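Local atomic coordinates of cellulase (Uncultured bacterium, PDB entry 6XSO), a protein that probably hydrolyses internal beta-1,4-glycosidic bonds of cellulose and related plant polysaccharides such as xylan, as a broad-specificity GH5_4 endoglucanase. Residues K162-G165 with D166-F170; A337-A341 with L342-T346. All blocks are in the same frame, centred on the assembly; numbering follows the deposited sequence.

How the contacts relate
Both contacts are alpha-to-beta connections of the same eight-stranded TIM barrel. Contact 1 lies where the chain leaves helix 140-161 and enters the fourth strand, 168-171; contact 2 lies where helix 325-341 gives way to the eighth and last strand, 345-349. Their centres are 23 Å apart and their nearest atoms about 9 Å, with no direct touch, so the barrel sheet is what they share. Each connection sits at the N-terminal end of its strand, whereas the active site of a TIM barrel lies at the C-terminal ends; neither is therefore expected to meet substrate directly. Contact 1 makes the passage with a type I beta turn, contact 2 with a Schellman motif.

Contact 1 of 2, residues K162-G165 with D166-F170; sequences KDYG and DKVLF
Gly165 and Asp166 open a type I beta turn that runs to Val168 and delivers the chain from the loop after helix 140-161 into the fourth barrel strand. Asp166 occupies the first corner, and its carboxylate OD2 accepts a hydrogen bond from the backbone N of Glu20. Lys167 takes the second corner; its N lies 3.1 Å from Gly165 O, but the angle is too poor for a hydrogen bond. Val168, the first residue of strand 168-171, closes the turn: its N-H points almost straight at Gly165 O, with an N-H...O angle of 171°, but the 3.3 Å from Val168 N to Gly165 O makes this a weak bond. Here the side chains also meet. With CG2 anti to its own carbonyl carbon, Val168 turns that methyl back to Tyr164, where it lies 3.7 Å from CD2 and 3.8 Å from CB, at an oblique approach to the ring. At the far end of that ring, Tyr164 OH is hydrogen-bonded to Asp108 and Lys104. The weak turn bond does not act alone: Arg227 NH1 hydrogen-bonds both Gly165 O and Val168 O, so a cationic group grips the two ends of the turn, probably polarising these carbonyls and helping to hold its shape.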
ATOM      1  N   LYS A 162      -5.438   1.964 -18.080  1.00 27.94           N
ATOM      2  CA  LYS A 162      -5.290   0.749 -18.877  1.00 27.52           C
ATOM      3  C   LYS A 162      -4.059   0.778 -19.780  1.00 27.68           C
ATOM      4  O   LYS A 162      -3.396  -0.253 -19.944  1.00 29.80           O
ATOM      5  CB  LYS A 162      -6.564   0.503 -19.693  1.00 28.80           C
ATOM      6  CG  LYS A 162      -6.508  -0.717 -20.613  1.00 33.73           C
ATOM      7  CD  LYS A 162      -7.901  -1.117 -21.161  1.00 38.65           C
ATOM      8  CE  LYS A 162      -8.584   0.016 -21.886  1.00 47.03           C
ATOM      9  NZ  LYS A 162     -10.008  -0.332 -22.234  1.00 59.24           N
ATOM     10  N   ASP A 163      -3.738   1.935 -20.382  1.00 27.97           N
ATOM     11  CA  ASP A 163      -2.678   2.015 -21.392  1.00 27.59           C
ATOM     12  C   ASP A 163      -1.279   2.161 -20.798  1.00 27.78           C
ATOM     13  O   ASP A 163      -0.306   2.211 -21.558  1.00 29.29           O
ATOM     14  CB  ASP A 163      -2.955   3.190 -22.372  1.00 28.27           C
ATOM     15  CG  ASP A 163      -2.140   3.106 -23.678  1.00 37.49           C
ATOM     16  OD1 ASP A 163      -2.047   1.994 -24.247  1.00 35.64           O
ATOM     17  OD2 ASP A 163      -1.635   4.149 -24.187  1.00 35.11           O
ATOM     18  N   TYR A 164      -1.149   2.232 -19.474  1.00 27.53           N
ATOM     19  CA  TYR A 164       0.171   2.309 -18.866  1.00 25.29           C
ATOM     20  C   TYR A 164       0.839   0.941 -18.908  1.00 24.90           C
ATOM     21  O   TYR A 164       0.177  -0.100 -18.866  1.00 27.29           O
ATOM     22  CB  TYR A 164       0.059   2.755 -17.412  1.00 24.99           C
ATOM     23  CG  TYR A 164      -0.223   4.223 -17.271  1.00 25.93           C
ATOM     24  CD1 TYR A 164      -1.501   4.719 -17.461  1.00 25.93           C
ATOM     25  CD2 TYR A 164       0.794   5.121 -16.985  1.00 26.71           C
ATOM     26  CE1 TYR A 164      -1.778   6.073 -17.348  1.00 26.32           C
ATOM     27  CE2 TYR A 164       0.532   6.491 -16.872  1.00 25.98           C
ATOM     28  CZ  TYR A 164      -0.751   6.955 -17.048  1.00 27.24           C
ATOM     29  OH  TYR A 164      -1.060   8.296 -16.946  1.00 29.02           O
ATOM     30  N   GLY A 165       2.170   0.951 -19.009  1.00 26.47           N
ATOM     31  CA  GLY A 165       2.946  -0.271 -18.947  1.00 28.99           C
ATOM     32  C   GLY A 165       3.110  -0.801 -17.538  1.00 26.52           C
ATOM     33  O   GLY A 165       2.390  -0.417 -16.614  1.00 26.09           O
ATOM     34  N   ASP A 166       4.070  -1.713 -17.379  1.00 26.21           N
ATOM     35  CA  ASP A 166       4.131  -2.516 -16.163  1.00 23.85           C
ATOM     36  C   ASP A 166       4.731  -1.785 -14.968  1.00 23.13           C
ATOM     37  O   ASP A 166       4.723  -2.345 -13.869  1.00 23.07           O
ATOM     38  CB  ASP A 166       4.771  -3.900 -16.404  1.00 25.62           C
ATOM     39  CG  ASP A 166       6.265  -3.859 -16.659  1.00 26.26           C
ATOM     40  OD1 ASP A 166       6.874  -2.768 -16.686  1.00 27.62           O
ATOM     41  OD2 ASP A 166       6.846  -4.965 -16.825  1.00 27.02           O
ATOM     42  N   LYS A 167       5.136  -0.523 -15.119  1.00 23.79           N
ATOM     43  CA  LYS A 167       5.570   0.242 -13.956  1.00 21.65           C
ATOM     44  C   LYS A 167       4.404   0.653 -13.065  1.00 21.67           C
ATOM     45  O   LYS A 167       4.630   0.990 -11.895  1.00 23.39           O
ATOM     46  CB  LYS A 167       6.331   1.490 -14.396  1.00 23.51           C
ATOM     47  CG  LYS A 167       7.708   1.203 -14.979  1.00 24.88           C
ATOM     48  CD  LYS A 167       8.654   0.669 -13.924  1.00 25.50           C
ATOM     49  CE  LYS A 167      10.121   0.706 -14.403  1.00 28.28           C
ATOM     50  NZ  LYS A 167      10.400  -0.341 -15.409  1.00 35.31           N
ATOM     51  N   VAL A 168       3.167   0.590 -13.562  1.00 21.35           N
ATOM     52  CA  VAL A 168       1.987   0.955 -12.786  1.00 20.84           C
ATOM     53  C   VAL A 168       1.318  -0.316 -12.278  1.00 21.32           C
ATOM     54  O   VAL A 168       0.926  -1.184 -13.071  1.00 22.60           O
ATOM     55  CB  VAL A 168       1.004   1.817 -13.591  1.00 21.60           C
ATOM     56  CG1 VAL A 168      -0.258   2.074 -12.766  1.00 24.13           C
ATOM     57  CG2 VAL A 168       1.653   3.139 -13.981  1.00 24.14           C
ATOM     58  N   LEU A 169       1.170  -0.403 -10.957  1.00 20.51           N
ATOM     59  CA  LEU A 169       0.509  -1.505 -10.276  1.00 20.43           C
ATOM     60  C   LEU A 169      -0.701  -0.978  -9.517  1.00 20.74           C
ATOM     61  O   LEU A 169      -0.733   0.188  -9.113  1.00 20.95           O
ATOM     62  CB  LEU A 169       1.439  -2.202  -9.258  1.00 19.76           C
ATOM     63  CG  LEU A 169       2.525  -3.110  -9.833  1.00 19.85           C
ATOM     64  CD1 LEU A 169       3.740  -2.284 -10.271  1.00 23.32           C
ATOM     65  CD2 LEU A 169       2.953  -4.185  -8.840  1.00 19.85           C
ATOM     66  N   PHE A 170      -1.712  -1.836  -9.333  1.00 19.26           N
ATOM     67  CA  PHE A 170      -2.892  -1.489  -8.559  1.00 20.07           C
ATOM     68  C   PHE A 170      -2.948  -2.328  -7.284  1.00 20.63           C
ATOM     69  O   PHE A 170      -2.622  -3.519  -7.300  1.00 20.81           O
ATOM     70  CB  PHE A 170      -4.187  -1.799  -9.321  1.00 19.68           C
ATOM     71  CG  PHE A 170      -4.325  -1.141 -10.676  1.00 21.99           C
ATOM     72  CD1 PHE A 170      -3.687   0.052 -11.005  1.00 21.75           C
ATOM     73  CD2 PHE A 170      -5.156  -1.729 -11.628  1.00 23.17           C
ATOM     74  CE1 PHE A 170      -3.864   0.621 -12.269  1.00 23.08           C
ATOM     75  CE2 PHE A 170      -5.338  -1.163 -12.880  1.00 22.85           C
ATOM     76  CZ  PHE A 170      -4.691   0.009 -13.198  1.00 22.63           C
TER

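Contact 2 of 2, residues A337-A341 with L342-T346; sequences AQAKA and LGIAT
In Thr346 a chi1 of 69° leaves CG2 anti to the carbonyl carbon and sets this methyl against Ala339, 3.6 Å from its CB. Ile344 comes alongside the same alanine through its branched CB, which lies 4.1 Å from Ala339 CB. The small alanine side chain thus serves as the meeting point for two residues of the outgoing chain, and packs also against the backbone, with Ile344 O 3.5 Å from Ala339 CB.

The chain leaves helix 325-341 through a Schellman motif at Gly343, which supplies the positive phi, 73°. Two bonds reach back into the last helical turn to make the motif: Ile344 N donates to Ala339 O, 2.9 Å away, in a fairly straight bond (164°), and Gly343 N donates to Lys340 O at 3.0 Å. Leu342 N has two weak acceptors, Gln338 O and Ala339 O, as the helical pattern gives out. The Leu342 side chain leans on Met290 and Asn294 of helix 279-298, while Ile344 and Thr346 touch Ile306 and Trp309, respectively, of the neighbouring strand 304-309.

Ala339 O and Lys340 O, two carbonyls of the last helical turn, thereby each receive a good bond, and Gln338 O only a weak one. Backbone N-H groups of the following residues cap these carbonyls, and the apolar patch of Ala339, Ile344 and Thr346 CG2 joins the helix to the start of the eighth strand.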
ATOM      1  N   ALA A 337      17.671  -5.195   4.558  1.00 20.27           N
ATOM      2  CA  ALA A 337      18.495  -6.321   4.134  1.00 20.20           C
ATOM      3  C   ALA A 337      17.726  -7.634   4.213  1.00 19.07           C
ATOM      4  O   ALA A 337      17.804  -8.464   3.294  1.00 21.09           O
ATOM      5  CB  ALA A 337      19.753  -6.417   4.993  1.00 21.65           C
ATOM      6  N   GLN A 338      17.018  -7.867   5.321  1.00 20.70           N
ATOM      7  CA  GLN A 338      16.297  -9.134   5.437  1.00 19.65           C
ATOM      8  C   GLN A 338      15.203  -9.226   4.378  1.00 20.56           C
ATOM      9  O   GLN A 338      14.989 -10.291   3.783  1.00 21.11           O
ATOM     10  CB  GLN A 338      15.733  -9.326   6.851  1.00 20.81           C
ATOM     11  CG  GLN A 338      16.771  -9.552   7.943  1.00 21.48           C
ATOM     12  CD  GLN A 338      16.181 -10.274   9.145  1.00 27.49           C
ATOM     13  OE1 GLN A 338      15.513 -11.297   9.003  1.00 25.91           O
ATOM     14  NE2 GLN A 338      16.420  -9.736  10.333  1.00 22.46           N
ATOM     15  N   ALA A 339      14.517  -8.114   4.112  1.00 18.66           N
ATOM     16  CA  ALA A 339      13.512  -8.088   3.051  1.00 18.03           C
ATOM     17  C   ALA A 339      14.145  -8.364   1.695  1.00 20.19           C
ATOM     18  O   ALA A 339      13.632  -9.177   0.916  1.00 20.49           O
ATOM     19  CB  ALA A 339      12.798  -6.732   3.068  1.00 18.54           C
ATOM     20  N   LYS A 340      15.295  -7.741   1.418  1.00 20.82           N
ATOM     21  CA  LYS A 340      15.937  -7.908   0.117  1.00 19.93           C
ATOM     22  C   LYS A 340      16.331  -9.359  -0.131  1.00 20.46           C
ATOM     23  O   LYS A 340      16.198  -9.862  -1.256  1.00 22.21           O
ATOM     24  CB  LYS A 340      17.159  -6.986   0.023  1.00 21.54           C
ATOM     25  CG  LYS A 340      17.893  -6.982  -1.337  1.00 21.67           C
ATOM     26  CD  LYS A 340      19.140  -6.115  -1.308  1.00 23.74           C
ATOM     27  CE  LYS A 340      19.756  -6.003  -2.713  1.00 27.57           C
ATOM     28  NZ  LYS A 340      21.070  -5.286  -2.710  1.00 28.82           N
ATOM     29  N   ALA A 341      16.824 -10.043   0.905  1.00 20.12           N
ATOM     30  CA  ALA A 341      17.243 -11.429   0.748  1.00 21.71           C
ATOM     31  C   ALA A 341      16.082 -12.333   0.348  1.00 24.27           C
ATOM     32  O   ALA A 341      16.303 -13.362  -0.301  1.00 26.08           O
ATOM     33  CB  ALA A 341      17.906 -11.923   2.031  1.00 20.74           C
ATOM     34  N   LEU A 342      14.855 -11.979   0.734  1.00 21.26           N
ATOM     35  CA  LEU A 342      13.659 -12.733   0.371  1.00 20.63           C
ATOM     36  C   LEU A 342      12.967 -12.209  -0.876  1.00 21.26           C
ATOM     37  O   LEU A 342      11.940 -12.772  -1.281  1.00 26.39           O
ATOM     38  CB  LEU A 342      12.666 -12.716   1.529  1.00 23.68           C
ATOM     39  CG  LEU A 342      13.007 -13.755   2.588  1.00 26.74           C
ATOM     40  CD1 LEU A 342      12.198 -13.485   3.834  1.00 31.09           C
ATOM     41  CD2 LEU A 342      12.724 -15.176   2.082  1.00 28.76           C
ATOM     42  N   GLY A 343      13.469 -11.135  -1.477  1.00 20.29           N
ATOM     43  CA  GLY A 343      12.794 -10.536  -2.614  1.00 21.68           C
ATOM     44  C   GLY A 343      11.534  -9.775  -2.263  1.00 20.95           C
ATOM     45  O   GLY A 343      10.645  -9.643  -3.119  1.00 20.89           O
ATOM     46  N   ILE A 344      11.443  -9.255  -1.036  1.00 19.91           N
ATOM     47  CA  ILE A 344      10.304  -8.487  -0.539  1.00 20.36           C
ATOM     48  C   ILE A 344      10.629  -7.004  -0.657  1.00 19.05           C
ATOM     49  O   ILE A 344      11.691  -6.558  -0.206  1.00 21.10           O
ATOM     50  CB  ILE A 344      10.010  -8.863   0.926  1.00 20.33           C
ATOM     51  CG1 ILE A 344       9.563 -10.324   1.021  1.00 21.22           C
ATOM     52  CG2 ILE A 344       9.026  -7.883   1.550  1.00 20.79           C
ATOM     53  CD1 ILE A 344       9.367 -10.812   2.452  1.00 24.65           C
ATOM     54  N   ALA A 345       9.745  -6.244  -1.300  1.00 21.50           N
ATOM     55  CA  ALA A 345       9.946  -4.809  -1.445  1.00 19.97           C
ATOM     56  C   ALA A 345       9.376  -4.076  -0.239  1.00 19.21           C
ATOM     57  O   ALA A 345       8.369  -4.489   0.339  1.00 22.20           O
ATOM     58  CB  ALA A 345       9.248  -4.295  -2.704  1.00 21.14           C
ATOM     59  N   THR A 346      10.038  -2.991   0.151  1.00 19.13           N
ATOM     60  CA  THR A 346       9.624  -2.171   1.287  1.00 17.12           C
ATOM     61  C   THR A 346       9.346  -0.746   0.828  1.00 18.33           C
ATOM     62  O   THR A 346      10.040  -0.229  -0.059  1.00 19.52           O
ATOM     63  CB  THR A 346      10.693  -2.123   2.394  1.00 16.95           C
ATOM     64  OG1 THR A 346      11.840  -1.394   1.978  1.00 19.84           O
ATOM     65  CG2 THR A 346      11.116  -3.530   2.786  1.00 20.00           C
TER